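PDB 5SV6: extracellular solute-binding protein, family 3 from Methylophaga aminisulfidivorans MP, which is of unknown function but has a periplasmic binding protein-like architecture and is probably linked to the methanol dehydrogenase system. Local coordinates for residues Tyr124-Pro133 / Asp210-Ala219. Sequence-based numbering, arbitrary orientation.
Sequences YKSGYAFIYP and DIAHIWAPEA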
ATOM      1  N   TYR A 124      -6.616  -8.860  -5.447  1.00  9.58           N
ATOM      2  CA  TYR A 124      -5.393  -8.664  -6.238  1.00 11.77           C
ATOM      3  C   TYR A 124      -4.136  -8.995  -5.464  1.00  9.96           C
ATOM      4  O   TYR A 124      -4.165  -9.188  -4.257  1.00  9.28           O
ATOM      5  CB  TYR A 124      -5.280  -7.249  -6.832  1.00  9.32           C
ATOM      6  CG  TYR A 124      -5.083  -6.096  -5.848  1.00 10.45           C
ATOM      7  CD1 TYR A 124      -3.895  -5.366  -5.826  1.00 11.09           C
ATOM      8  CD2 TYR A 124      -6.096  -5.710  -4.984  1.00  9.14           C
ATOM      9  CE1 TYR A 124      -3.717  -4.301  -4.944  1.00  9.54           C
ATOM     10  CE2 TYR A 124      -5.937  -4.645  -4.108  1.00  8.70           C
ATOM     11  CZ  TYR A 124      -4.747  -3.942  -4.094  1.00 11.45           C
ATOM     12  OH  TYR A 124      -4.599  -2.876  -3.226  1.00 11.17           O
ATOM     13  N   LYS A 125      -3.024  -9.018  -6.179  1.00 10.06           N
ATOM     14  CA  LYS A 125      -1.721  -9.195  -5.562  1.00 10.44           C
ATOM     15  C   LYS A 125      -0.780  -8.151  -6.160  1.00 10.45           C
ATOM     16  O   LYS A 125      -0.765  -7.925  -7.377  1.00 10.77           O
ATOM     17  CB  LYS A 125      -1.215 -10.618  -5.829  1.00 10.51           C
ATOM     18  CG  LYS A 125       0.109 -11.004  -5.132  1.00  9.89           C
ATOM     19  CD  LYS A 125       0.507 -12.429  -5.548  1.00 12.38           C
ATOM     20  CE  LYS A 125       1.812 -12.869  -4.902  1.00 13.39           C
ATOM     21  NZ  LYS A 125       2.113 -14.289  -5.212  1.00 14.45           N
ATOM     22  N   SER A 126      -0.012  -7.484  -5.311  1.00 10.20           N
ATOM     23  CA  SER A 126       0.988  -6.555  -5.826  1.00  8.75           C
ATOM     24  C   SER A 126       2.249  -6.677  -4.990  1.00  8.99           C
ATOM     25  O   SER A 126       2.365  -7.580  -4.174  1.00  7.80           O
ATOM     26  CB  SER A 126       0.450  -5.121  -5.840  1.00  8.65           C
ATOM     27  OG  SER A 126       1.266  -4.297  -6.652  1.00 10.97           O
ATOM     28  N   GLY A 127       3.212  -5.797  -5.219  1.00  9.59           N
ATOM     29  CA  GLY A 127       4.454  -5.875  -4.476  1.00 10.42           C
ATOM     30  C   GLY A 127       5.103  -4.531  -4.242  1.00  8.78           C
ATOM     31  O   GLY A 127       4.715  -3.527  -4.842  1.00  9.08           O
ATOM     32  N   TYR A 128       6.078  -4.522  -3.338  1.00  8.71           N
ATOM     33  CA  TYR A 128       6.967  -3.387  -3.154  1.00  8.90           C
ATOM     34  C   TYR A 128       7.802  -3.286  -4.420  1.00  8.99           C
ATOM     35  O   TYR A 128       8.059  -4.294  -5.066  1.00  8.67           O
ATOM     36  CB  TYR A 128       7.852  -3.602  -1.911  1.00  9.61           C
ATOM     37  CG  TYR A 128       7.075  -3.348  -0.647  1.00  9.49           C
ATOM     38  CD1 TYR A 128       6.226  -4.313  -0.128  1.00 11.57           C
ATOM     39  CD2 TYR A 128       7.147  -2.119  -0.002  1.00 11.74           C
ATOM     40  CE1 TYR A 128       5.473  -4.067   1.001  1.00 11.49           C
ATOM     41  CE2 TYR A 128       6.407  -1.866   1.129  1.00 10.99           C
ATOM     42  CZ  TYR A 128       5.568  -2.841   1.625  1.00 13.81           C
ATOM     43  OH  TYR A 128       4.823  -2.589   2.755  1.00 13.80           O
ATOM     44  N   ALA A 129       8.199  -2.070  -4.781  1.00  8.61           N
ATOM     45  CA  ALA A 129       8.905  -1.843  -6.043  1.00  9.56           C
ATOM     46  C   ALA A 129      10.009  -0.801  -5.915  1.00  8.62           C
ATOM     47  O   ALA A 129       9.864   0.174  -5.180  1.00  8.53           O
ATOM     48  CB  ALA A 129       7.918  -1.413  -7.141  1.00  8.38           C
ATOM     49  N   PHE A 130      11.102  -1.019  -6.644  1.00  7.89           N
ATOM     50  CA  PHE A 130      12.162  -0.026  -6.799  1.00  7.95           C
ATOM     51  C   PHE A 130      11.724   1.039  -7.782  1.00  9.59           C
ATOM     52  O   PHE A 130      11.219   0.729  -8.860  1.00 10.75           O
ATOM     53  CB  PHE A 130      13.438  -0.687  -7.313  1.00  8.73           C
ATOM     54  CG  PHE A 130      13.972  -1.733  -6.394  1.00 10.70           C
ATOM     55  CD1 PHE A 130      14.755  -1.376  -5.302  1.00 10.07           C
ATOM     56  CD2 PHE A 130      13.677  -3.072  -6.604  1.00 11.03           C
ATOM     57  CE1 PHE A 130      15.231  -2.337  -4.434  1.00 10.27           C
ATOM     58  CE2 PHE A 130      14.159  -4.040  -5.750  1.00 11.81           C
ATOM     59  CZ  PHE A 130      14.942  -3.675  -4.667  1.00 11.11           C
ATOM     60  N   ILE A 131      11.907   2.295  -7.399  1.00  8.62           N
ATOM     61  CA  ILE A 131      11.491   3.414  -8.220  1.00  9.04           C
ATOM     62  C   ILE A 131      12.674   4.364  -8.389  1.00  8.89           C
ATOM     63  O   ILE A 131      13.178   4.904  -7.408  1.00 10.07           O
ATOM     64  CB  ILE A 131      10.294   4.136  -7.577  1.00  8.46           C
ATOM     65  CG1 ILE A 131       9.067   3.210  -7.584  1.00  7.64           C
ATOM     66  CG2 ILE A 131      10.001   5.449  -8.307  1.00 10.44           C
ATOM     67  CD1 ILE A 131       7.932   3.635  -6.644  1.00 10.53           C
ATOM     68  N   TYR A 132      13.113   4.558  -9.632  1.00  7.74           N
ATOM     69  CA  TYR A 132      14.318   5.327  -9.917  1.00  9.56           C
ATOM     70  C   TYR A 132      14.239   5.989 -11.299  1.00 12.05           C
ATOM     71  O   TYR A 132      13.374   5.634 -12.102  1.00 14.14           O
ATOM     72  CB  TYR A 132      15.564   4.429  -9.790  1.00 10.93           C
ATOM     73  CG  TYR A 132      15.525   3.159 -10.603  1.00 12.84           C
ATOM     74  CD1 TYR A 132      14.945   2.010 -10.097  1.00 13.88           C
ATOM     75  CD2 TYR A 132      16.096   3.103 -11.870  1.00 14.60           C
ATOM     76  CE1 TYR A 132      14.908   0.836 -10.841  1.00 14.86           C
ATOM     77  CE2 TYR A 132      16.068   1.941 -12.621  1.00 15.35           C
ATOM     78  CZ  TYR A 132      15.477   0.811 -12.100  1.00 19.69           C
ATOM     79  OH  TYR A 132      15.451  -0.353 -12.839  1.00 21.82           O
ATOM     80  N   PRO A 133      15.122   6.969 -11.584  1.00 12.21           N
ATOM     81  CA  PRO A 133      14.961   7.662 -12.867  1.00 15.52           C
ATOM     82  C   PRO A 133      15.258   6.755 -14.051  1.00 14.24           C
ATOM     83  O   PRO A 133      16.204   5.972 -14.002  1.00 14.32           O
ATOM     84  CB  PRO A 133      16.000   8.793 -12.797  1.00 16.45           C
ATOM     85  CG  PRO A 133      16.216   9.016 -11.342  1.00 14.82           C
ATOM     86  CD  PRO A 133      16.140   7.623 -10.742  1.00 14.61           C
ATOM     87  N   ASP A 210      18.284   8.712  -4.085  1.00 11.04           N
ATOM     88  CA  ASP A 210      18.834   7.913  -5.177  1.00 11.50           C
ATOM     89  C   ASP A 210      17.768   6.979  -5.730  1.00 11.03           C
ATOM     90  O   ASP A 210      17.760   6.652  -6.922  1.00 10.79           O
ATOM     91  CB  ASP A 210      20.013   7.082  -4.670  1.00 13.41           C
ATOM     92  CG  ASP A 210      21.183   7.936  -4.266  1.00 15.09           C
ATOM     93  OD1 ASP A 210      21.579   8.789  -5.081  1.00 18.45           O
ATOM     94  OD2 ASP A 210      21.692   7.760  -3.140  1.00 14.85           O
ATOM     95  N   ILE A 211      16.864   6.548  -4.852  1.00 11.02           N
ATOM     96  CA  ILE A 211      15.892   5.513  -5.206  1.00 10.50           C
ATOM     97  C   ILE A 211      14.828   5.407  -4.125  1.00  8.73           C
ATOM     98  O   ILE A 211      15.057   5.797  -2.985  1.00  8.36           O
ATOM     99  CB  ILE A 211      16.595   4.142  -5.364  1.00  9.75           C
ATOM    100  CG1 ILE A 211      15.705   3.134  -6.099  1.00  9.76           C
ATOM    101  CG2 ILE A 211      17.052   3.611  -4.002  1.00 10.97           C
ATOM    102  CD1 ILE A 211      16.426   1.843  -6.476  1.00 10.05           C
ATOM    103  N   ALA A 212      13.651   4.909  -4.494  1.00  8.49           N
ATOM    104  CA  ALA A 212      12.626   4.612  -3.508  1.00  7.86           C
ATOM    105  C   ALA A 212      12.300   3.141  -3.599  1.00  8.91           C
ATOM    106  O   ALA A 212      12.503   2.508  -4.639  1.00  7.31           O
ATOM    107  CB  ALA A 212      11.363   5.453  -3.749  1.00  7.58           C
ATOM    108  N   HIS A 213      11.818   2.586  -2.495  1.00  8.60           N
ATOM    109  CA  HIS A 213      11.294   1.228  -2.506  1.00  8.36           C
ATOM    110  C   HIS A 213       9.988   1.316  -1.744  1.00  9.37           C
ATOM    111  O   HIS A 213       9.984   1.531  -0.528  1.00  8.92           O
ATOM    112  CB  HIS A 213      12.277   0.249  -1.861  1.00  7.77           C
ATOM    113  CG  HIS A 213      11.888  -1.188  -2.012  1.00  9.05           C
ATOM    114  ND1 HIS A 213      11.336  -1.923  -0.986  1.00  9.76           N
ATOM    115  CD2 HIS A 213      11.975  -2.029  -3.071  1.00  9.74           C
ATOM    116  CE1 HIS A 213      11.112  -3.158  -1.399  1.00 10.25           C
ATOM    117  NE2 HIS A 213      11.481  -3.247  -2.665  1.00  9.96           N
ATOM    118  N   ILE A 214       8.885   1.189  -2.479  1.00  8.76           N
ATOM    119  CA  ILE A 214       7.560   1.581  -1.999  1.00 10.76           C
ATOM    120  C   ILE A 214       6.556   0.525  -2.416  1.00  8.86           C
ATOM    121  O   ILE A 214       6.678  -0.046  -3.496  1.00  8.22           O
ATOM    122  CB  ILE A 214       7.090   2.916  -2.670  1.00  9.79           C
ATOM    123  CG1 ILE A 214       8.139   4.009  -2.522  1.00 13.95           C
ATOM    124  CG2 ILE A 214       5.753   3.403  -2.102  1.00 12.77           C
ATOM    125  CD1 ILE A 214       8.460   4.288  -1.075  1.00 13.01           C
ATOM    126  N   TRP A 215       5.561   0.278  -1.569  1.00  9.09           N
ATOM    127  CA  TRP A 215       4.427  -0.574  -1.925  1.00  9.54           C
ATOM    128  C   TRP A 215       3.777  -0.003  -3.189  1.00  9.13           C
ATOM    129  O   TRP A 215       3.319   1.133  -3.198  1.00 10.22           O
ATOM    130  CB  TRP A 215       3.427  -0.615  -0.754  1.00 10.23           C
ATOM    131  CG  TRP A 215       2.132  -1.343  -0.989  1.00 10.31           C
ATOM    132  CD1 TRP A 215       0.870  -0.816  -0.906  1.00 10.73           C
ATOM    133  CD2 TRP A 215       1.963  -2.735  -1.290  1.00 11.11           C
ATOM    134  NE1 TRP A 215      -0.068  -1.791  -1.138  1.00 10.72           N
ATOM    135  CE2 TRP A 215       0.574  -2.976  -1.390  1.00 10.53           C
ATOM    136  CE3 TRP A 215       2.846  -3.798  -1.492  1.00  9.41           C
ATOM    137  CZ2 TRP A 215       0.054  -4.232  -1.698  1.00 10.01           C
ATOM    138  CZ3 TRP A 215       2.326  -5.046  -1.788  1.00  9.92           C
ATOM    139  CH2 TRP A 215       0.943  -5.254  -1.887  1.00 10.11           C
ATOM    140  N   ALA A 216       3.754  -0.791  -4.259  1.00  7.93           N
ATOM    141  CA  ALA A 216       3.388  -0.256  -5.575  1.00  8.79           C
ATOM    142  C   ALA A 216       2.002   0.412  -5.670  1.00  8.60           C
ATOM    143  O   ALA A 216       1.876   1.461  -6.290  1.00  8.66           O
ATOM    144  CB  ALA A 216       3.594  -1.300  -6.684  1.00  9.47           C
ATOM    145  N   PRO A 217       0.964  -0.177  -5.052  1.00  9.98           N
ATOM    146  CA  PRO A 217      -0.328   0.524  -5.116  1.00  8.97           C
ATOM    147  C   PRO A 217      -0.310   1.954  -4.544  1.00 10.94           C
ATOM    148  O   PRO A 217      -1.087   2.798  -5.005  1.00 11.03           O
ATOM    149  CB  PRO A 217      -1.254  -0.391  -4.301  1.00  7.63           C
ATOM    150  CG  PRO A 217      -0.688  -1.755  -4.540  1.00 10.22           C
ATOM    151  CD  PRO A 217       0.814  -1.546  -4.521  1.00  9.98           C
ATOM    152  N   GLU A 218       0.564   2.214  -3.576  1.00 10.42           N
ATOM    153  CA  GLU A 218       0.720   3.547  -2.975  1.00 12.60           C
ATOM    154  C   GLU A 218       1.401   4.533  -3.909  1.00 10.76           C
ATOM    155  O   GLU A 218       1.187   5.739  -3.811  1.00 12.59           O
ATOM    156  CB  GLU A 218       1.602   3.455  -1.732  1.00 13.77           C
ATOM    157  CG  GLU A 218       0.877   3.547  -0.454  1.00 19.53           C
ATOM    158  CD  GLU A 218       1.692   3.016   0.700  1.00 18.42           C
ATOM    159  OE1 GLU A 218       2.934   3.225   0.720  1.00 23.48           O
ATOM    160  OE2 GLU A 218       1.085   2.371   1.575  1.00 21.74           O
ATOM    161  N   ALA A 219       2.270   4.020  -4.775  1.00  8.67           N
ATOM    162  CA  ALA A 219       3.132   4.878  -5.572  1.00 11.27           C
ATOM    163  C   ALA A 219       2.650   5.059  -7.002  1.00 11.33           C
ATOM    164  O   ALA A 219       2.996   6.044  -7.640  1.00 10.34           O
ATOM    165  CB  ALA A 219       4.559   4.351  -5.574  1.00 11.24           C
TER
HETATM  166  O   HOH W   1      -2.863  -1.928  -1.465  1.00 13.62           O
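A129 and I214 and, two residues along, I131 and A212 form two hydrogen-bonded antiparallel pairs that join the strands 124-133 and 211-215. A129 N donates to I214 O at 2.8 Å and I214 N returns a bond to A129 O; I131 and A212 pair in the same reciprocal way. Past W215 the chain turns into helix 216-224, yet A216 N still donates to G127 O, so the helix start stays tied to the strand.

Aromatic side chains gather on one face of the sheet. The edge of H213 points at the face of F130, CD2 lying 3.5 Å from F130 CE1 and over the ring centre. The same imidazole presses CE1 to within 3.3 Å of Y128 CB; both its nitrogens are hydrogen-bonded, ND1 to S162 OG and NE2 to S235 OG, which fixes the ring's rotation. Y128 lies across W215, receiving W215 CB over its face in a CH-pi contact of 4.0 Å to the ring centroid, while its CE1 meets the indole at CE3. Without the phenol ring, as with an alanine here, W215 CB and CE3 would probably lose their cover on this side and the indole would be freer to shift. W215 CG stands anti to the backbone N (chi1 174°), which brings the six-membered ring against the backbone of S126 and G127, with W215 CZ3 3.5 Å from G127 CA. A water accepts from W215 NE1 in the indole plane and also bonds Y124 OH.

On the other face, I131 CD1 packs 3.6 Å from A219 CB and also touches I214 CB, while helix 197-206 covers A212 and I214.

The chemistry thus divides: backbone bonds set the strand pairing of this periplasmic binding protein-like fold, aliphatic groups seat helices on one face, and the other carries an aromatic cluster whose histidine is held by two serines.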